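Local coordinates for WlaRA, TDP-fucose-3,4-ketoisomerase (Campylobacter jejuni subsp. jejuni 81116, PDB 5TPV), which belongs to the WxcM-like proteins of the cupin clan and folds as two antiparallel beta sheets, pairing with a second subunit and holding thymidine-5'-diphosphate, at residues N2-T10 against K83-I93; S54-C65 against S101-T112. One frame throughout, in Å; residues are numbered along the deposited sequence.

Contact 1: N2-T10 against K83-I93; sequences NYTILKFKT and KTKGLYIDKMI
F8 lies along the backbone of T84 to G86, at the end of an antiparallel pairing between strands 3-7 and 85-89, neighbours in the six-stranded sheet of this cupin-type fold. F8 CB sits 3.5 Å from T84 O, the same oxygen that accepts the F8 amide in a nearly straight bond (F8 N to T84 O 2.7 Å, 175° at the hydrogen). With CG turned beside the backbone N and opposite the carbonyl carbon (chi1 -63°), the ring leaves in the direction of that bond and runs on along the partner chain. F8 CD2 then meets K83 O at 3.6 Å, at the ring edge and in its plane. CE2 comes to K85 C, and F8 CZ reaches G86 N at 3.6 Å, close in because G86 carries no side chain. Around the buried ring, H21 adds an edge-to-face contact and Y36 of the second subunit packs against it.

Farther along, L6 N donates to G86 O, with a weak return bond from G86 N to L6 O, and backbone bonds join T4 to Y88. L6 and Y88 share one face of the sheet, L6 CD1 touching Y88 CB. On the other face the Y3 and L87 side chains cross at a slant, CD1 to CD1 at 4.0 Å, and Y3 CB meets I89 CG2; L87 and I89 also reach strand 65-70 of the second sheet.

At the opposite end N2 ND2 donates to D90 OD1 (2.9 Å). The acceptor lies in the amide plane of N2, but the donor arrives on the anti side of the carboxylate, 23° out of its plane. D90 N returns a bond to N2 O, and D90 OD2 takes the amide of K91. The two bonds to its oxygens help set the rotation of the D90 carboxylate, and its negative charge is probably partly offset by these N-H dipoles.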
# COMPACT_ATOMS: atom_id res chain seq x y z
N ASN B 2 -19.65 11.43 -4.44
CA ASN B 2 -18.72 11.98 -3.45
C ASN B 2 -17.33 11.37 -3.69
O ASN B 2 -17.08 10.23 -3.35
CB ASN B 2 -19.12 11.71 -2.00
CG ASN B 2 -18.20 12.46 -1.01
OD1 ASN B 2 -17.75 13.58 -1.26
ND2 ASN B 2 -17.91 11.84 0.11
N TYR B 3 -16.44 12.17 -4.24
CA TYR B 3 -15.08 11.77 -4.45
C TYR B 3 -14.17 12.99 -4.33
O TYR B 3 -14.66 14.14 -4.40
CB TYR B 3 -14.99 11.20 -5.86
CG TYR B 3 -15.15 12.18 -6.98
CD1 TYR B 3 -14.11 13.03 -7.35
CD2 TYR B 3 -16.35 12.25 -7.70
CE1 TYR B 3 -14.26 13.93 -8.39
CE2 TYR B 3 -16.52 13.14 -8.76
CZ TYR B 3 -15.46 14.01 -9.10
OH TYR B 3 -15.57 14.94 -10.14
N THR B 4 -12.87 12.75 -4.20
CA THR B 4 -11.89 13.84 -4.11
C THR B 4 -10.55 13.43 -4.70
O THR B 4 -10.00 12.37 -4.37
CB THR B 4 -11.59 14.31 -2.66
OG1 THR B 4 -12.78 14.67 -1.97
CG2 THR B 4 -10.67 15.53 -2.67
N ILE B 5 -10.03 14.27 -5.58
CA ILE B 5 -8.67 14.14 -6.03
C ILE B 5 -7.78 14.74 -4.95
O ILE B 5 -7.72 15.97 -4.81
CB ILE B 5 -8.46 14.74 -7.42
CG1 ILE B 5 -9.35 13.98 -8.42
CG2 ILE B 5 -6.99 14.64 -7.89
CD1 ILE B 5 -9.14 14.37 -9.86
N LEU B 6 -7.11 13.88 -4.19
CA LEU B 6 -6.13 14.29 -3.19
C LEU B 6 -4.79 14.63 -3.79
O LEU B 6 -4.38 14.10 -4.82
CB LEU B 6 -5.97 13.23 -2.12
CG LEU B 6 -7.31 12.94 -1.46
CD1 LEU B 6 -7.13 11.75 -0.57
CD2 LEU B 6 -7.92 14.09 -0.66
N LYS B 7 -4.18 15.65 -3.21
CA LYS B 7 -2.77 15.97 -3.43
C LYS B 7 -2.05 15.52 -2.15
O LYS B 7 -2.35 16.04 -1.07
CB LYS B 7 -2.59 17.46 -3.66
CG LYS B 7 -1.12 17.87 -3.77
CD LYS B 7 -0.54 17.52 -5.14
CE LYS B 7 0.97 17.66 -5.16
NZ LYS B 7 1.47 17.85 -6.55
N PHE B 8 -1.13 14.57 -2.26
CA PHE B 8 -0.47 14.02 -1.08
C PHE B 8 0.62 14.93 -0.53
O PHE B 8 1.31 15.64 -1.26
CB PHE B 8 0.09 12.63 -1.39
CG PHE B 8 -0.98 11.61 -1.75
CD1 PHE B 8 -2.21 11.59 -1.10
CD2 PHE B 8 -0.73 10.66 -2.74
CE1 PHE B 8 -3.18 10.64 -1.43
CE2 PHE B 8 -1.69 9.72 -3.07
CZ PHE B 8 -2.89 9.70 -2.42
N LYS B 9 0.73 14.98 0.79
CA LYS B 9 1.89 15.60 1.41
C LYS B 9 3.02 14.55 1.39
O LYS B 9 2.83 13.45 1.94
CB LYS B 9 1.59 16.06 2.85
CG LYS B 9 2.81 16.58 3.63
CD LYS B 9 2.73 18.03 4.14
CE LYS B 9 3.98 18.89 3.86
NZ LYS B 9 5.27 18.14 3.98
N THR B 10 4.14 14.90 0.75
CA THR B 10 5.35 14.08 0.68
C THR B 10 6.44 14.52 1.65
O THR B 10 6.59 15.73 1.92
CB THR B 10 5.91 14.04 -0.74
OG1 THR B 10 6.42 15.33 -1.11
CG2 THR B 10 4.85 13.64 -1.74
N LYS B 83 2.38 9.81 -8.63
CA LYS B 83 2.48 9.31 -7.25
C LYS B 83 2.07 10.30 -6.19
O LYS B 83 2.00 9.92 -5.03
CB LYS B 83 3.92 8.92 -6.93
CG LYS B 83 4.27 7.55 -7.45
CD LYS B 83 5.69 7.18 -7.04
CE LYS B 83 6.71 7.45 -8.13
NZ LYS B 83 6.29 6.80 -9.40
N THR B 84 1.83 11.55 -6.55
CA THR B 84 1.47 12.56 -5.54
C THR B 84 -0.01 12.85 -5.43
O THR B 84 -0.43 13.76 -4.71
CB THR B 84 2.13 13.88 -5.87
OG1 THR B 84 1.57 14.32 -7.11
CG2 THR B 84 3.64 13.70 -6.02
N LYS B 85 -0.78 12.09 -6.16
CA LYS B 85 -2.22 12.29 -6.27
C LYS B 85 -2.91 10.91 -6.22
O LYS B 85 -2.38 9.86 -6.66
CB LYS B 85 -2.48 13.09 -7.54
CG LYS B 85 -3.18 12.38 -8.69
CD LYS B 85 -3.17 13.28 -9.93
CE LYS B 85 -3.80 12.62 -11.15
NZ LYS B 85 -5.23 13.00 -11.21
N GLY B 86 -4.07 10.91 -5.60
CA GLY B 86 -4.96 9.78 -5.67
C GLY B 86 -6.40 10.22 -5.69
O GLY B 86 -6.75 11.36 -5.36
N LEU B 87 -7.23 9.26 -6.05
CA LEU B 87 -8.67 9.44 -6.09
C LEU B 87 -9.28 8.73 -4.92
O LEU B 87 -9.20 7.49 -4.85
CB LEU B 87 -9.23 8.83 -7.37
CG LEU B 87 -10.76 8.77 -7.45
CD1 LEU B 87 -11.34 10.18 -7.42
CD2 LEU B 87 -11.14 8.09 -8.75
N TYR B 88 -9.79 9.52 -3.99
CA TYR B 88 -10.71 9.06 -2.94
C TYR B 88 -12.15 8.93 -3.48
O TYR B 88 -12.68 9.86 -4.11
CB TYR B 88 -10.72 10.05 -1.80
CG TYR B 88 -11.83 9.75 -0.82
CD1 TYR B 88 -11.68 8.78 0.15
CD2 TYR B 88 -13.07 10.38 -0.92
CE1 TYR B 88 -12.71 8.43 0.99
CE2 TYR B 88 -14.12 10.05 -0.07
CZ TYR B 88 -13.93 9.10 0.89
OH TYR B 88 -14.97 8.77 1.73
N ILE B 89 -12.79 7.79 -3.24
CA ILE B 89 -14.21 7.68 -3.48
C ILE B 89 -14.87 7.13 -2.27
O ILE B 89 -14.33 6.28 -1.59
CB ILE B 89 -14.62 6.80 -4.67
CG1 ILE B 89 -14.41 5.29 -4.39
CG2 ILE B 89 -13.92 7.27 -5.91
CD1 ILE B 89 -14.91 4.38 -5.52
N ASP B 90 -16.10 7.57 -2.04
CA ASP B 90 -16.88 7.08 -0.88
C ASP B 90 -17.52 5.74 -1.25
O ASP B 90 -17.45 5.30 -2.40
CB ASP B 90 -17.99 8.10 -0.60
CG ASP B 90 -18.42 8.16 0.86
OD1 ASP B 90 -18.81 9.30 1.24
OD2 ASP B 90 -18.36 7.13 1.59
N LYS B 91 -18.15 5.10 -0.29
CA LYS B 91 -18.83 3.82 -0.58
C LYS B 91 -20.02 3.91 -1.56
O LYS B 91 -20.52 4.99 -1.88
CB LYS B 91 -19.26 3.16 0.71
CG LYS B 91 -20.13 3.99 1.62
CD LYS B 91 -20.62 3.13 2.77
CE LYS B 91 -20.79 3.95 4.03
NZ LYS B 91 -21.42 3.18 5.14
N MET B 92 -20.41 2.79 -2.15
CA MET B 92 -21.56 2.75 -3.08
C MET B 92 -21.30 3.71 -4.20
O MET B 92 -22.13 4.57 -4.58
CB MET B 92 -22.90 3.03 -2.35
CG MET B 92 -23.46 1.79 -1.68
SD MET B 92 -23.72 0.46 -2.90
CE MET B 92 -25.34 0.86 -3.56
N ILE B 93 -20.11 3.59 -4.75
CA ILE B 93 -19.88 4.21 -6.01
C ILE B 93 -19.37 3.14 -6.95
O ILE B 93 -18.46 2.39 -6.59
CB ILE B 93 -18.91 5.38 -5.82
CG1 ILE B 93 -19.52 6.39 -4.84
CG2 ILE B 93 -18.57 5.98 -7.18
CD1 ILE B 93 -18.89 7.77 -4.84

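Contact 2: S54-C65 against S101-T112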
# COMPACT_ATOMS: atom_id res chain seq x y z
N SER B 54 -17.08 -0.33 1.67
CA SER B 54 -15.69 0.09 1.58
C SER B 54 -15.63 1.45 0.91
O SER B 54 -16.31 1.72 -0.09
CB SER B 54 -14.86 -0.90 0.76
OG SER B 54 -14.88 -2.22 1.28
N GLU B 55 -14.74 2.25 1.45
CA GLU B 55 -14.16 3.38 0.77
C GLU B 55 -12.75 3.02 0.24
O GLU B 55 -12.12 2.05 0.67
CB GLU B 55 -14.08 4.52 1.79
CG GLU B 55 -15.42 5.05 2.26
CD GLU B 55 -15.27 5.94 3.48
OE1 GLU B 55 -14.71 7.07 3.38
OE2 GLU B 55 -15.71 5.47 4.55
N PHE B 56 -12.28 3.82 -0.70
CA PHE B 56 -11.09 3.51 -1.50
C PHE B 56 -10.29 4.78 -1.72
O PHE B 56 -10.89 5.84 -1.85
CB PHE B 56 -11.42 2.93 -2.86
CG PHE B 56 -12.08 1.61 -2.77
CD1 PHE B 56 -11.33 0.49 -2.47
CD2 PHE B 56 -13.45 1.48 -2.95
CE1 PHE B 56 -11.92 -0.75 -2.28
CE2 PHE B 56 -14.06 0.23 -2.79
CZ PHE B 56 -13.31 -0.87 -2.43
N ILE B 57 -8.96 4.65 -1.71
CA ILE B 57 -8.10 5.55 -2.50
C ILE B 57 -7.28 4.80 -3.57
O ILE B 57 -6.64 3.81 -3.29
CB ILE B 57 -7.13 6.27 -1.55
CG1 ILE B 57 -7.90 7.20 -0.65
CG2 ILE B 57 -6.16 7.18 -2.29
CD1 ILE B 57 -7.07 7.71 0.49
N PHE B 58 -7.31 5.30 -4.79
CA PHE B 58 -6.68 4.70 -5.95
C PHE B 58 -5.47 5.60 -6.30
O PHE B 58 -5.61 6.82 -6.41
CB PHE B 58 -7.63 4.71 -7.18
CG PHE B 58 -8.89 3.92 -6.99
CD1 PHE B 58 -8.90 2.56 -7.18
CD2 PHE B 58 -10.07 4.54 -6.58
CE1 PHE B 58 -10.05 1.81 -6.94
CE2 PHE B 58 -11.22 3.81 -6.35
CZ PHE B 58 -11.21 2.44 -6.54
N ILE B 59 -4.33 4.98 -6.52
CA ILE B 59 -3.09 5.69 -6.83
C ILE B 59 -2.38 4.93 -7.93
O ILE B 59 -2.19 3.70 -7.83
CB ILE B 59 -2.21 5.70 -5.56
CG1 ILE B 59 -2.95 6.25 -4.36
CG2 ILE B 59 -0.91 6.47 -5.75
CD1 ILE B 59 -2.26 5.96 -3.05
N ALA B 60 -2.01 5.65 -9.00
CA ALA B 60 -1.11 5.13 -9.99
C ALA B 60 0.32 5.34 -9.52
O ALA B 60 0.86 6.42 -9.70
CB ALA B 60 -1.35 5.80 -11.33
N LEU B 61 0.90 4.35 -8.87
CA LEU B 61 2.29 4.41 -8.43
C LEU B 61 3.24 4.41 -9.57
O LEU B 61 4.31 4.95 -9.46
CB LEU B 61 2.69 3.19 -7.65
CG LEU B 61 2.08 2.98 -6.29
CD1 LEU B 61 2.83 1.89 -5.56
CD2 LEU B 61 2.13 4.26 -5.50
N ASN B 62 2.89 3.74 -10.64
CA ASN B 62 3.66 3.90 -11.84
C ASN B 62 2.74 3.91 -13.05
O ASN B 62 1.64 3.40 -13.01
CB ASN B 62 4.74 2.81 -11.88
CG ASN B 62 5.94 3.23 -12.72
OD1 ASN B 62 6.45 4.35 -12.64
ND2 ASN B 62 6.34 2.34 -13.61
N GLY B 63 3.17 4.54 -14.12
CA GLY B 63 2.32 4.69 -15.30
C GLY B 63 1.04 5.47 -15.07
O GLY B 63 0.92 6.38 -14.25
N SER B 64 0.02 5.07 -15.81
CA SER B 64 -1.23 5.80 -15.80
C SER B 64 -2.37 4.87 -16.16
O SER B 64 -2.20 3.84 -16.81
CB SER B 64 -1.20 6.96 -16.82
OG SER B 64 -0.93 6.45 -18.11
N CYS B 65 -3.55 5.25 -15.72
CA CYS B 65 -4.75 4.57 -16.15
C CYS B 65 -5.89 5.59 -16.01
O CYS B 65 -5.65 6.73 -15.55
CB CYS B 65 -4.97 3.33 -15.27
SG CYS B 65 -5.29 3.73 -13.53
N SER B 101 -1.57 1.84 -18.93
CA SER B 101 -0.26 1.62 -19.54
C SER B 101 0.34 0.26 -19.14
O SER B 101 -0.06 -0.38 -18.15
CB SER B 101 0.67 2.79 -19.24
OG SER B 101 0.96 2.92 -17.86
N LYS B 102 1.29 -0.22 -19.95
CA LYS B 102 1.89 -1.56 -19.75
C LYS B 102 2.66 -1.58 -18.45
O LYS B 102 2.66 -2.58 -17.78
CB LYS B 102 2.84 -1.97 -20.90
CG LYS B 102 3.93 -0.95 -21.25
CD LYS B 102 5.36 -1.49 -21.46
CE LYS B 102 6.36 -1.14 -20.35
NZ LYS B 102 6.39 -2.09 -19.20
N ASP B 103 3.27 -0.47 -18.10
CA ASP B 103 4.01 -0.29 -16.86
C ASP B 103 3.15 0.21 -15.68
O ASP B 103 3.70 0.48 -14.62
CB ASP B 103 5.15 0.73 -17.07
CG ASP B 103 4.69 2.07 -17.63
OD1 ASP B 103 5.50 3.03 -17.69
OD2 ASP B 103 3.52 2.21 -18.02
N CYS B 104 1.83 0.33 -15.84
CA CYS B 104 0.97 0.82 -14.77
C CYS B 104 1.08 -0.11 -13.55
O CYS B 104 1.05 -1.31 -13.66
CB CYS B 104 -0.49 0.91 -15.17
SG CYS B 104 -1.44 1.74 -13.84
N ILE B 105 1.26 0.48 -12.39
CA ILE B 105 1.01 -0.21 -11.12
C ILE B 105 -0.03 0.57 -10.36
O ILE B 105 0.16 1.75 -10.05
CB ILE B 105 2.27 -0.29 -10.23
CG1 ILE B 105 3.36 -1.07 -10.99
CG2 ILE B 105 1.98 -0.93 -8.86
CD1 ILE B 105 4.75 -0.78 -10.40
N LEU B 106 -1.13 -0.09 -10.05
CA LEU B 106 -2.26 0.57 -9.40
C LEU B 106 -2.28 0.11 -7.98
O LEU B 106 -2.38 -1.08 -7.75
CB LEU B 106 -3.59 0.18 -10.04
CG LEU B 106 -4.82 0.81 -9.37
CD1 LEU B 106 -4.89 2.28 -9.61
CD2 LEU B 106 -6.08 0.13 -9.91
N LEU B 107 -2.17 1.06 -7.05
CA LEU B 107 -2.32 0.77 -5.63
C LEU B 107 -3.66 1.31 -5.12
O LEU B 107 -4.02 2.48 -5.34
CB LEU B 107 -1.19 1.42 -4.88
CG LEU B 107 -1.15 1.38 -3.36
CD1 LEU B 107 -0.98 -0.03 -2.84
CD2 LEU B 107 -0.08 2.29 -2.76
N VAL B 108 -4.29 0.50 -4.28
CA VAL B 108 -5.56 0.78 -3.63
C VAL B 108 -5.51 0.59 -2.13
O VAL B 108 -5.07 -0.41 -1.60
CB VAL B 108 -6.65 -0.13 -4.25
CG1 VAL B 108 -8.04 0.37 -3.85
CG2 VAL B 108 -6.51 -0.11 -5.76
N LEU B 109 -5.99 1.60 -1.42
CA LEU B 109 -6.17 1.53 0.02
C LEU B 109 -7.67 1.47 0.32
O LEU B 109 -8.48 2.15 -0.34
CB LEU B 109 -5.62 2.81 0.65
CG LEU B 109 -4.36 3.43 -0.01
CD1 LEU B 109 -3.99 4.74 0.60
CD2 LEU B 109 -3.16 2.52 0.06
N THR B 110 -8.02 0.67 1.32
CA THR B 110 -9.38 0.55 1.77
C THR B 110 -9.47 0.27 3.29
O THR B 110 -8.50 -0.08 3.99
CB THR B 110 -10.15 -0.49 0.96
OG1 THR B 110 -11.56 -0.48 1.28
CG2 THR B 110 -9.63 -1.84 1.27
N ASN B 111 -10.66 0.54 3.80
CA ASN B 111 -10.96 0.49 5.24
C ASN B 111 -11.64 -0.80 5.65
O ASN B 111 -12.11 -0.87 6.76
CB ASN B 111 -11.81 1.69 5.63
CG ASN B 111 -13.16 1.73 4.90
OD1 ASN B 111 -13.31 1.30 3.78
ND2 ASN B 111 -14.14 2.32 5.54
N THR B 112 -11.67 -1.84 4.81
CA THR B 112 -12.29 -3.09 5.25
C THR B 112 -11.49 -4.29 4.93
O THR B 112 -10.72 -4.26 3.98
CB THR B 112 -13.65 -3.31 4.51
OG1 THR B 112 -13.42 -3.35 3.11
CG2 THR B 112 -14.62 -2.16 4.73
O HOH W 1 -16.72 3.15 5.19
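F56 and F58 pack against V108, directly across from F58 and diagonal to F56; strands 56-60 and 105-110 are antiparallel neighbours in the six-stranded sheet of the cupin-type fold, interrupted by a classic beta bulge at L61 and N62. The F56 and V108 side chains cross at a slant, F56 CD1 to V108 CG1 at 3.6 Å, whereas F58 runs alongside V108, with F58 CD1 3.9 Å from V108 CG2. Beyond them F58 and A60 meet L80 of strand 75-80, so this face packs into the interior between the two sheets.

The other face carries I57, I59, L107 and L109. I59 and L107 pack on Y36 of the second subunit and L109 on its I34, which makes this face part of the dimer interface. Regular backbone bonds set the pairing, I57 with L109 and I59 with L107. At the bulge both L61 N and N62 N turn to I105 O, each in a weak bond; the extra residue swings L61 CG onto L107 CB (3.9 Å), and L61 also meets L61 of the second subunit.

At one end T110 OG1, placed anti to its own backbone N (chi1 -172°), donates to E55 O at 2.7 Å. E55 N in turn donates to N111 OD1 (2.9 Å), from 29° off the carbonyl plane. A water bridges the carboxylate and the amide of the same pair, donating to E55 OE2 and accepting from N111 ND2, while E55 OE1 turns to the Y88 hydroxyl.

At the other end a type I turn runs from S101 to C104. S101 N donates to S64 O at 3.0 Å; S101 OG accepts S64 N at 3.1 Å and itself donates a hydrogen bond to D103 OD2, 2.7 Å away.

In the fold
Contacts 1 and 2 are successive pairings in one sheet, since strand 85-89 lies beside strand 56-62; their centres are about 10 Å apart. Two probable bonds tie them, one between side chains (Y88 OH to E55 OE1, unusually short at 2.4 Å) and one from a side chain to the backbone (K83 NZ to L61 O, 2.7 Å). Both contacts also touch the second subunit. The T10 side chain of contact 1 is about 10 Å from a bound thymidine-5'-diphosphate, probably the one whose pocket includes the next residue, I11. In contact 2 the F56 side chain is about 7 Å from one, consistent with the pocket of R33 and F35: T112 O accepts a bond from R33 NE, and V108 shares backbone hydrogen bonds with F35.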